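Local coordinates for cellulosomal scaffoldin anchoring protein C (Acetivibrio cellulolyticus, PDB 4UYP), which binds the ScaB dockerin through its third cohesin module, the domain described here, and so takes part in attaching the multienzyme cellulosome to the bacterial cell surface, at residues C[24-29]-C[88-93]; C[35-40]-C[72-77]. All blocks are in the same frame, centred on the assembly; numbering follows the deposited sequence.

Interaction 1. Residues C[24-29]-C[88-93]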
loop_
_atom_site.group_PDB
_atom_site.type_symbol
_atom_site.label_atom_id
_atom_site.label_comp_id
_atom_site.label_asym_id
_atom_site.label_seq_id
_atom_site.Cartn_x
_atom_site.Cartn_y
_atom_site.Cartn_z
ATOM N N THR C 24 4.261 -0.263 20.898
ATOM C CA THR C 24 4.896 0.417 22.057
ATOM C C THR C 24 4.007 1.598 22.422
ATOM O O THR C 24 3.435 2.243 21.601
ATOM C CB THR C 24 6.375 0.776 21.691
ATOM O OG1 THR C 24 7.115 -0.475 21.663
ATOM C CG2 THR C 24 7.073 1.594 22.834
ATOM N N ASN C 25 3.997 1.924 23.732
ATOM C CA ASN C 25 3.160 3.042 24.267
ATOM C C ASN C 25 1.666 2.821 23.955
ATOM O O ASN C 25 0.888 3.719 23.550
ATOM C CB ASN C 25 3.585 4.407 23.703
ATOM C CG ASN C 25 5.034 4.719 23.950
ATOM O OD1 ASN C 25 5.651 4.306 24.896
ATOM N ND2 ASN C 25 5.600 5.347 22.966
ATOM N N VAL C 26 1.253 1.543 24.129
ATOM C CA VAL C 26 -0.167 1.257 23.914
ATOM C C VAL C 26 -1.013 2.025 25.003
ATOM O O VAL C 26 -0.634 1.890 26.171
ATOM C CB VAL C 26 -0.397 -0.267 24.009
ATOM C CG1 VAL C 26 -1.879 -0.677 24.030
ATOM C CG2 VAL C 26 0.332 -1.012 22.833
ATOM N N PRO C 27 -2.115 2.583 24.618
ATOM C CA PRO C 27 -2.921 3.335 25.623
ATOM C C PRO C 27 -3.442 2.347 26.630
ATOM O O PRO C 27 -4.029 1.301 26.323
ATOM C CB PRO C 27 -4.048 3.939 24.772
ATOM C CG PRO C 27 -4.149 3.046 23.533
ATOM C CD PRO C 27 -2.662 2.795 23.268
ATOM N N LYS C 28 -3.344 2.753 27.950
ATOM C CA LYS C 28 -3.866 1.857 28.962
ATOM C C LYS C 28 -5.394 1.696 28.966
ATOM O O LYS C 28 -5.907 0.687 29.491
ATOM C CB LYS C 28 -3.363 2.332 30.383
ATOM C CG LYS C 28 -1.821 2.443 30.373
ATOM C CD LYS C 28 -1.215 1.083 30.147
ATOM C CE LYS C 28 0.273 1.197 30.608
ATOM N NZ LYS C 28 1.072 0.018 30.185
ATOM N N SER C 29 -6.064 2.658 28.336
ATOM C CA SER C 29 -7.513 2.500 28.204
ATOM C C SER C 29 -7.910 1.471 27.188
ATOM O O SER C 29 -9.078 1.064 27.123
ATOM C CB SER C 29 -8.138 3.878 27.858
ATOM O OG SER C 29 -7.705 4.443 26.665
ATOM N N ASP C 88 -3.961 -3.492 25.788
ATOM C CA ASP C 88 -3.717 -2.332 26.634
ATOM C C ASP C 88 -2.342 -2.419 27.259
ATOM O O ASP C 88 -2.076 -1.787 28.347
ATOM C CB ASP C 88 -4.784 -2.213 27.735
ATOM C CG ASP C 88 -4.737 -3.330 28.683
ATOM O OD1 ASP C 88 -4.033 -4.353 28.556
ATOM O OD2 ASP C 88 -5.646 -3.277 29.673
ATOM N N SER C 89 -1.376 -3.113 26.642
ATOM C CA SER C 89 -0.021 -3.208 27.109
ATOM C C SER C 89 0.898 -3.418 25.888
ATOM O O SER C 89 0.376 -3.697 24.746
ATOM C CB SER C 89 0.150 -4.413 28.028
ATOM O OG SER C 89 -0.204 -5.682 27.449
ATOM N N ASP C 90 2.209 -3.299 26.080
ATOM C CA ASP C 90 3.131 -3.298 24.926
ATOM C C ASP C 90 3.627 -4.681 24.649
ATOM O O ASP C 90 3.750 -5.515 25.504
ATOM C CB ASP C 90 4.343 -2.417 25.221
ATOM C CG ASP C 90 4.020 -0.949 25.425
ATOM O OD1 ASP C 90 2.860 -0.542 25.280
ATOM O OD2 ASP C 90 5.014 -0.160 25.554
ATOM N N GLY C 91 3.885 -4.928 23.333
ATOM C CA GLY C 91 4.458 -6.258 23.028
ATOM C C GLY C 91 4.268 -6.565 21.581
ATOM O O GLY C 91 4.032 -5.715 20.764
ATOM N N VAL C 92 4.445 -7.848 21.265
ATOM C CA VAL C 92 4.312 -8.314 19.874
ATOM C C VAL C 92 2.849 -8.577 19.529
ATOM O O VAL C 92 2.141 -9.435 20.183
ATOM C CB VAL C 92 5.130 -9.602 19.701
ATOM C CG1 VAL C 92 5.008 -10.113 18.251
ATOM C CG2 VAL C 92 6.644 -9.299 19.991
ATOM N N PHE C 93 2.382 -7.883 18.494
ATOM C CA PHE C 93 1.055 -8.072 18.003
ATOM C C PHE C 93 1.006 -9.299 17.093
ATOM O O PHE C 93 0.059 -10.076 17.206
ATOM C CB PHE C 93 0.671 -6.808 17.202
ATOM C CG PHE C 93 -0.593 -6.924 16.432
ATOM C CD1 PHE C 93 -1.837 -7.022 17.150
ATOM C CD2 PHE C 93 -0.604 -6.833 15.068
ATOM C CE1 PHE C 93 -3.064 -7.063 16.433
ATOM C CE2 PHE C 93 -1.823 -6.919 14.367
ATOM C CZ PHE C 93 -2.995 -7.060 15.068
HETATM O O HOH W 1 4.991 2.044 27.134
HETATM O O HOH W 2 1.088 0.074 27.390
HETATM O O HOH W 3 -0.737 -2.035 30.668
HETATM O O HOH W 4 -7.901 -1.173 29.454
#
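At one end of the cohesin beta-sandwich, the loop leaving strand 16-24 is pinned by the carboxylate of Asp90, which receives two consecutive backbone N-H groups, those of Asn25 and Val26. Asn25 N donates to Asp90 OD2 at 2.9 Å and lies 35° out of the carboxylate plane; Val26 N donates to Asp90 OD1, also at 2.9 Å, and is only 19° out. Both oxygens are met on their syn side, so the pair of bonds fixes how the carboxylate is turned. Each oxygen also takes a water: one links OD2 to Asn25 OD1, the other joins OD1 to Val26 O and Lys28 NZ.

Beside these bonds, Val26 directs its side chain at residues 88-90. Its CG1, anti to the backbone N (chi1 171°), rests 3.6 Å from Asp88 CA, while its CG2 lies 3.3 Å from Ser89 O, a buried carbonyl that has no polar partner. The Lys28 chain bends at chi2 and then runs extended, which brings CD within 3.5 Å of Asp88 O, and a further water ties NZ to the same carbonyl. Asn25 ND2 bonds Met1 O, Val26 packs on Leu2, and Gly91 opens strand 91-100 with a backbone bond to Phe23 of strand 16-24.

Interaction 2. Residues C[35-40]-C[72-77]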
loop_
_atom_site.group_PDB
_atom_site.type_symbol
_atom_site.label_atom_id
_atom_site.label_comp_id
_atom_site.label_asym_id
_atom_site.label_seq_id
_atom_site.Cartn_x
_atom_site.Cartn_y
_atom_site.Cartn_z
ATOM N N SER C 35 -6.874 -2.266 12.224
ATOM C CA SER C 35 -6.354 -3.050 11.055
ATOM C C SER C 35 -4.917 -2.582 10.802
ATOM O O SER C 35 -4.557 -1.461 11.073
ATOM C CB SER C 35 -7.220 -2.843 9.813
ATOM O OG SER C 35 -7.151 -1.495 9.386
ATOM N N PHE C 36 -4.145 -3.548 10.326
ATOM C CA PHE C 36 -2.745 -3.254 10.076
ATOM C C PHE C 36 -2.378 -3.941 8.785
ATOM O O PHE C 36 -2.588 -5.159 8.654
ATOM C CB PHE C 36 -1.835 -3.777 11.223
ATOM C CG PHE C 36 -0.375 -3.478 11.007
ATOM C CD1 PHE C 36 0.037 -2.217 11.232
ATOM C CD2 PHE C 36 0.512 -4.450 10.472
ATOM C CE1 PHE C 36 1.301 -1.783 11.004
ATOM C CE2 PHE C 36 1.869 -3.974 10.200
ATOM C CZ PHE C 36 2.151 -2.692 10.515
ATOM N N ARG C 37 -1.920 -3.212 7.743
ATOM C CA ARG C 37 -1.533 -3.855 6.472
ATOM C C ARG C 37 -0.131 -3.492 6.125
ATOM O O ARG C 37 0.273 -2.332 6.275
ATOM C CB ARG C 37 -2.460 -3.302 5.403
ATOM C CG ARG C 37 -2.070 -3.956 4.064
ATOM C CD ARG C 37 -2.972 -3.589 2.885
ATOM N NE ARG C 37 -4.306 -4.046 3.140
ATOM C CZ ARG C 37 -5.190 -4.076 2.174
ATOM N NH1 ARG C 37 -4.948 -3.696 0.910
ATOM N NH2 ARG C 37 -6.430 -4.504 2.409
ATOM N N THR C 38 0.625 -4.507 5.722
ATOM C CA THR C 38 2.036 -4.349 5.234
ATOM C C THR C 38 2.054 -4.670 3.770
ATOM O O THR C 38 1.461 -5.656 3.318
ATOM C CB THR C 38 3.031 -5.388 5.872
ATOM O OG1 THR C 38 2.629 -6.711 5.592
ATOM C CG2 THR C 38 3.081 -5.166 7.433
ATOM N N ASN C 39 2.812 -3.885 2.968
ATOM C CA ASN C 39 3.151 -4.322 1.611
ATOM C C ASN C 39 4.610 -4.795 1.502
ATOM O O ASN C 39 5.440 -4.456 2.317
ATOM C CB ASN C 39 2.941 -3.109 0.637
ATOM C CG ASN C 39 1.424 -2.765 0.506
ATOM O OD1 ASN C 39 0.984 -1.779 1.166
ATOM N ND2 ASN C 39 0.685 -3.531 -0.227
ATOM N N PHE C 40 4.737 -5.498 0.413
ATOM C CA PHE C 40 6.071 -6.054 0.057
ATOM C C PHE C 40 6.062 -6.353 -1.432
ATOM O O PHE C 40 5.024 -6.506 -2.077
ATOM C CB PHE C 40 6.347 -7.377 0.833
ATOM C CG PHE C 40 5.251 -8.442 0.659
ATOM C CD1 PHE C 40 4.107 -8.430 1.571
ATOM C CD2 PHE C 40 5.287 -9.466 -0.372
ATOM C CE1 PHE C 40 3.114 -9.424 1.437
ATOM C CE2 PHE C 40 4.290 -10.430 -0.475
ATOM C CZ PHE C 40 3.182 -10.401 0.435
ATOM N N PHE C 72 0.497 -7.956 -0.357
ATOM C CA PHE C 72 0.155 -7.353 0.957
ATOM C C PHE C 72 -0.278 -8.472 1.918
ATOM O O PHE C 72 -0.657 -9.554 1.569
ATOM C CB PHE C 72 -0.958 -6.265 0.881
ATOM C CG PHE C 72 -2.298 -6.820 0.418
ATOM C CD1 PHE C 72 -3.267 -7.340 1.348
ATOM C CD2 PHE C 72 -2.692 -6.809 -0.932
ATOM C CE1 PHE C 72 -4.503 -7.828 0.873
ATOM C CE2 PHE C 72 -3.954 -7.276 -1.353
ATOM C CZ PHE C 72 -4.870 -7.842 -0.468
ATOM N N ALA C 73 -0.153 -8.071 3.168
ATOM C CA ALA C 73 -0.610 -8.864 4.329
ATOM C C ALA C 73 -1.374 -7.943 5.228
ATOM O O ALA C 73 -0.902 -6.881 5.591
ATOM C CB ALA C 73 0.556 -9.493 5.081
ATOM N N SER C 74 -2.527 -8.431 5.696
ATOM C CA SER C 74 -3.466 -7.622 6.538
ATOM C C SER C 74 -3.815 -8.400 7.779
ATOM O O SER C 74 -3.993 -9.610 7.728
ATOM C CB SER C 74 -4.794 -7.323 5.850
ATOM O OG SER C 74 -4.568 -6.629 4.601
ATOM N N MET C 75 -3.920 -7.677 8.858
ATOM C CA MET C 75 -4.251 -8.233 10.198
ATOM C C MET C 75 -5.362 -7.352 10.790
ATOM O O MET C 75 -5.229 -6.122 10.718
ATOM C CB MET C 75 -2.971 -8.217 11.093
ATOM C CG MET C 75 -2.005 -9.382 10.723
ATOM S SD MET C 75 -0.300 -8.757 10.528
ATOM C CE MET C 75 -0.320 -7.873 8.933
ATOM N N THR C 76 -6.341 -7.969 11.429
ATOM C CA THR C 76 -7.305 -7.156 12.232
ATOM C C THR C 76 -7.411 -7.698 13.624
ATOM O O THR C 76 -7.272 -8.901 13.887
ATOM C CB THR C 76 -8.739 -7.098 11.668
ATOM O OG1 THR C 76 -9.300 -8.424 11.497
ATOM C CG2 THR C 76 -8.683 -6.438 10.268
ATOM N N PHE C 77 -7.675 -6.766 14.552
ATOM C CA PHE C 77 -8.063 -7.102 15.941
ATOM C C PHE C 77 -9.380 -6.434 16.237
ATOM O O PHE C 77 -9.599 -5.251 15.892
ATOM C CB PHE C 77 -7.026 -6.561 16.916
ATOM C CG PHE C 77 -7.409 -6.737 18.370
ATOM C CD1 PHE C 77 -7.391 -7.997 18.978
ATOM C CD2 PHE C 77 -7.837 -5.650 19.106
ATOM C CE1 PHE C 77 -7.739 -8.172 20.312
ATOM C CE2 PHE C 77 -8.208 -5.810 20.448
ATOM C CZ PHE C 77 -8.164 -7.050 21.045
#
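Strands 33-39 and 72-78 run antiparallel, 4.6 Å apart at the closest approach of their segment axes, with Phe36-Met75 and Thr38-Ala73 as hydrogen-bonded pairs and Ser35-Thr76, Arg37-Ser74 and Asn39-Phe72 as non-hydrogen-bonded pairs. They are neighbouring strands of the cohesin beta-sandwich, with strand 62-67 beyond 72-78 and strand 109-122 beyond 33-39, and one face of the pair receives the dockerin. Phe36 N reaches Met75 O at 2.8 Å and Ala73 N reaches Thr38 O at 2.9 Å, with a return bond in each pair.

Phe36, Thr38, Ala73 and Met75 point into the sandwich core, where Met75 meets Ala94 and Thr38 meets Ile96, both of strand 91-100. In the conformer modelled here, one of two, the bent Met75 chain runs alongside Phe36 in the same direction and sets its methyl CE at the edge of the Phe36 ring, 3.8 Å from CD2.

The dockerin-facing side carries Ser35, Arg37, Asn39, Phe72, Ser74 and Thr76. Arg37 leaves its strand extended, CG anti to the backbone N (chi1 180°), then bends at chi3 and lays its guanidinium flat over one face of the Phe72 ring. The planes are only 9° apart and CZ stands 4.2 Å from the ring centroid, a stacked cation-pi pair; Tyr118 makes a second cation-pi contact with Arg37. NH2 bonds Val25 O of the ScaB chain, and NH1 forms a salt bridge with a HEPES molecule, probably from the crystallisation liquor. In the conformer given, Ser74 OG is hydrogen-bonded to Leu26 O of the ScaB chain, and Leu26 also packs on Phe72. Asn39, its OD1 bonded to Asn115 and its ND2 to Gly71 O, brings that ND2 3.4 Å from Phe72 CB.

Overall arrangement
Interaction 1 closes one end of the domain and interaction 2 lies nearer its middle, their centres 18 Å apart. Strand 72-78 leads on through a loop to residues 88-93, and the two contacts meet at Phe93, whose CE2 lies 3.7 Å from Met75 CB and whose CE1 lies 4.0 Å from Phe77 CB. Interaction 2 bears dockerin-contacting residues on its outer side, whereas no other chain of the assembly touches interaction 1. Both come near residues known to bind calcium in this protein, although none is bound to this chain here: side chain to side chain, Thr24 is about 6 Å from Asp5 and Thr38 about 4 Å from Ile6.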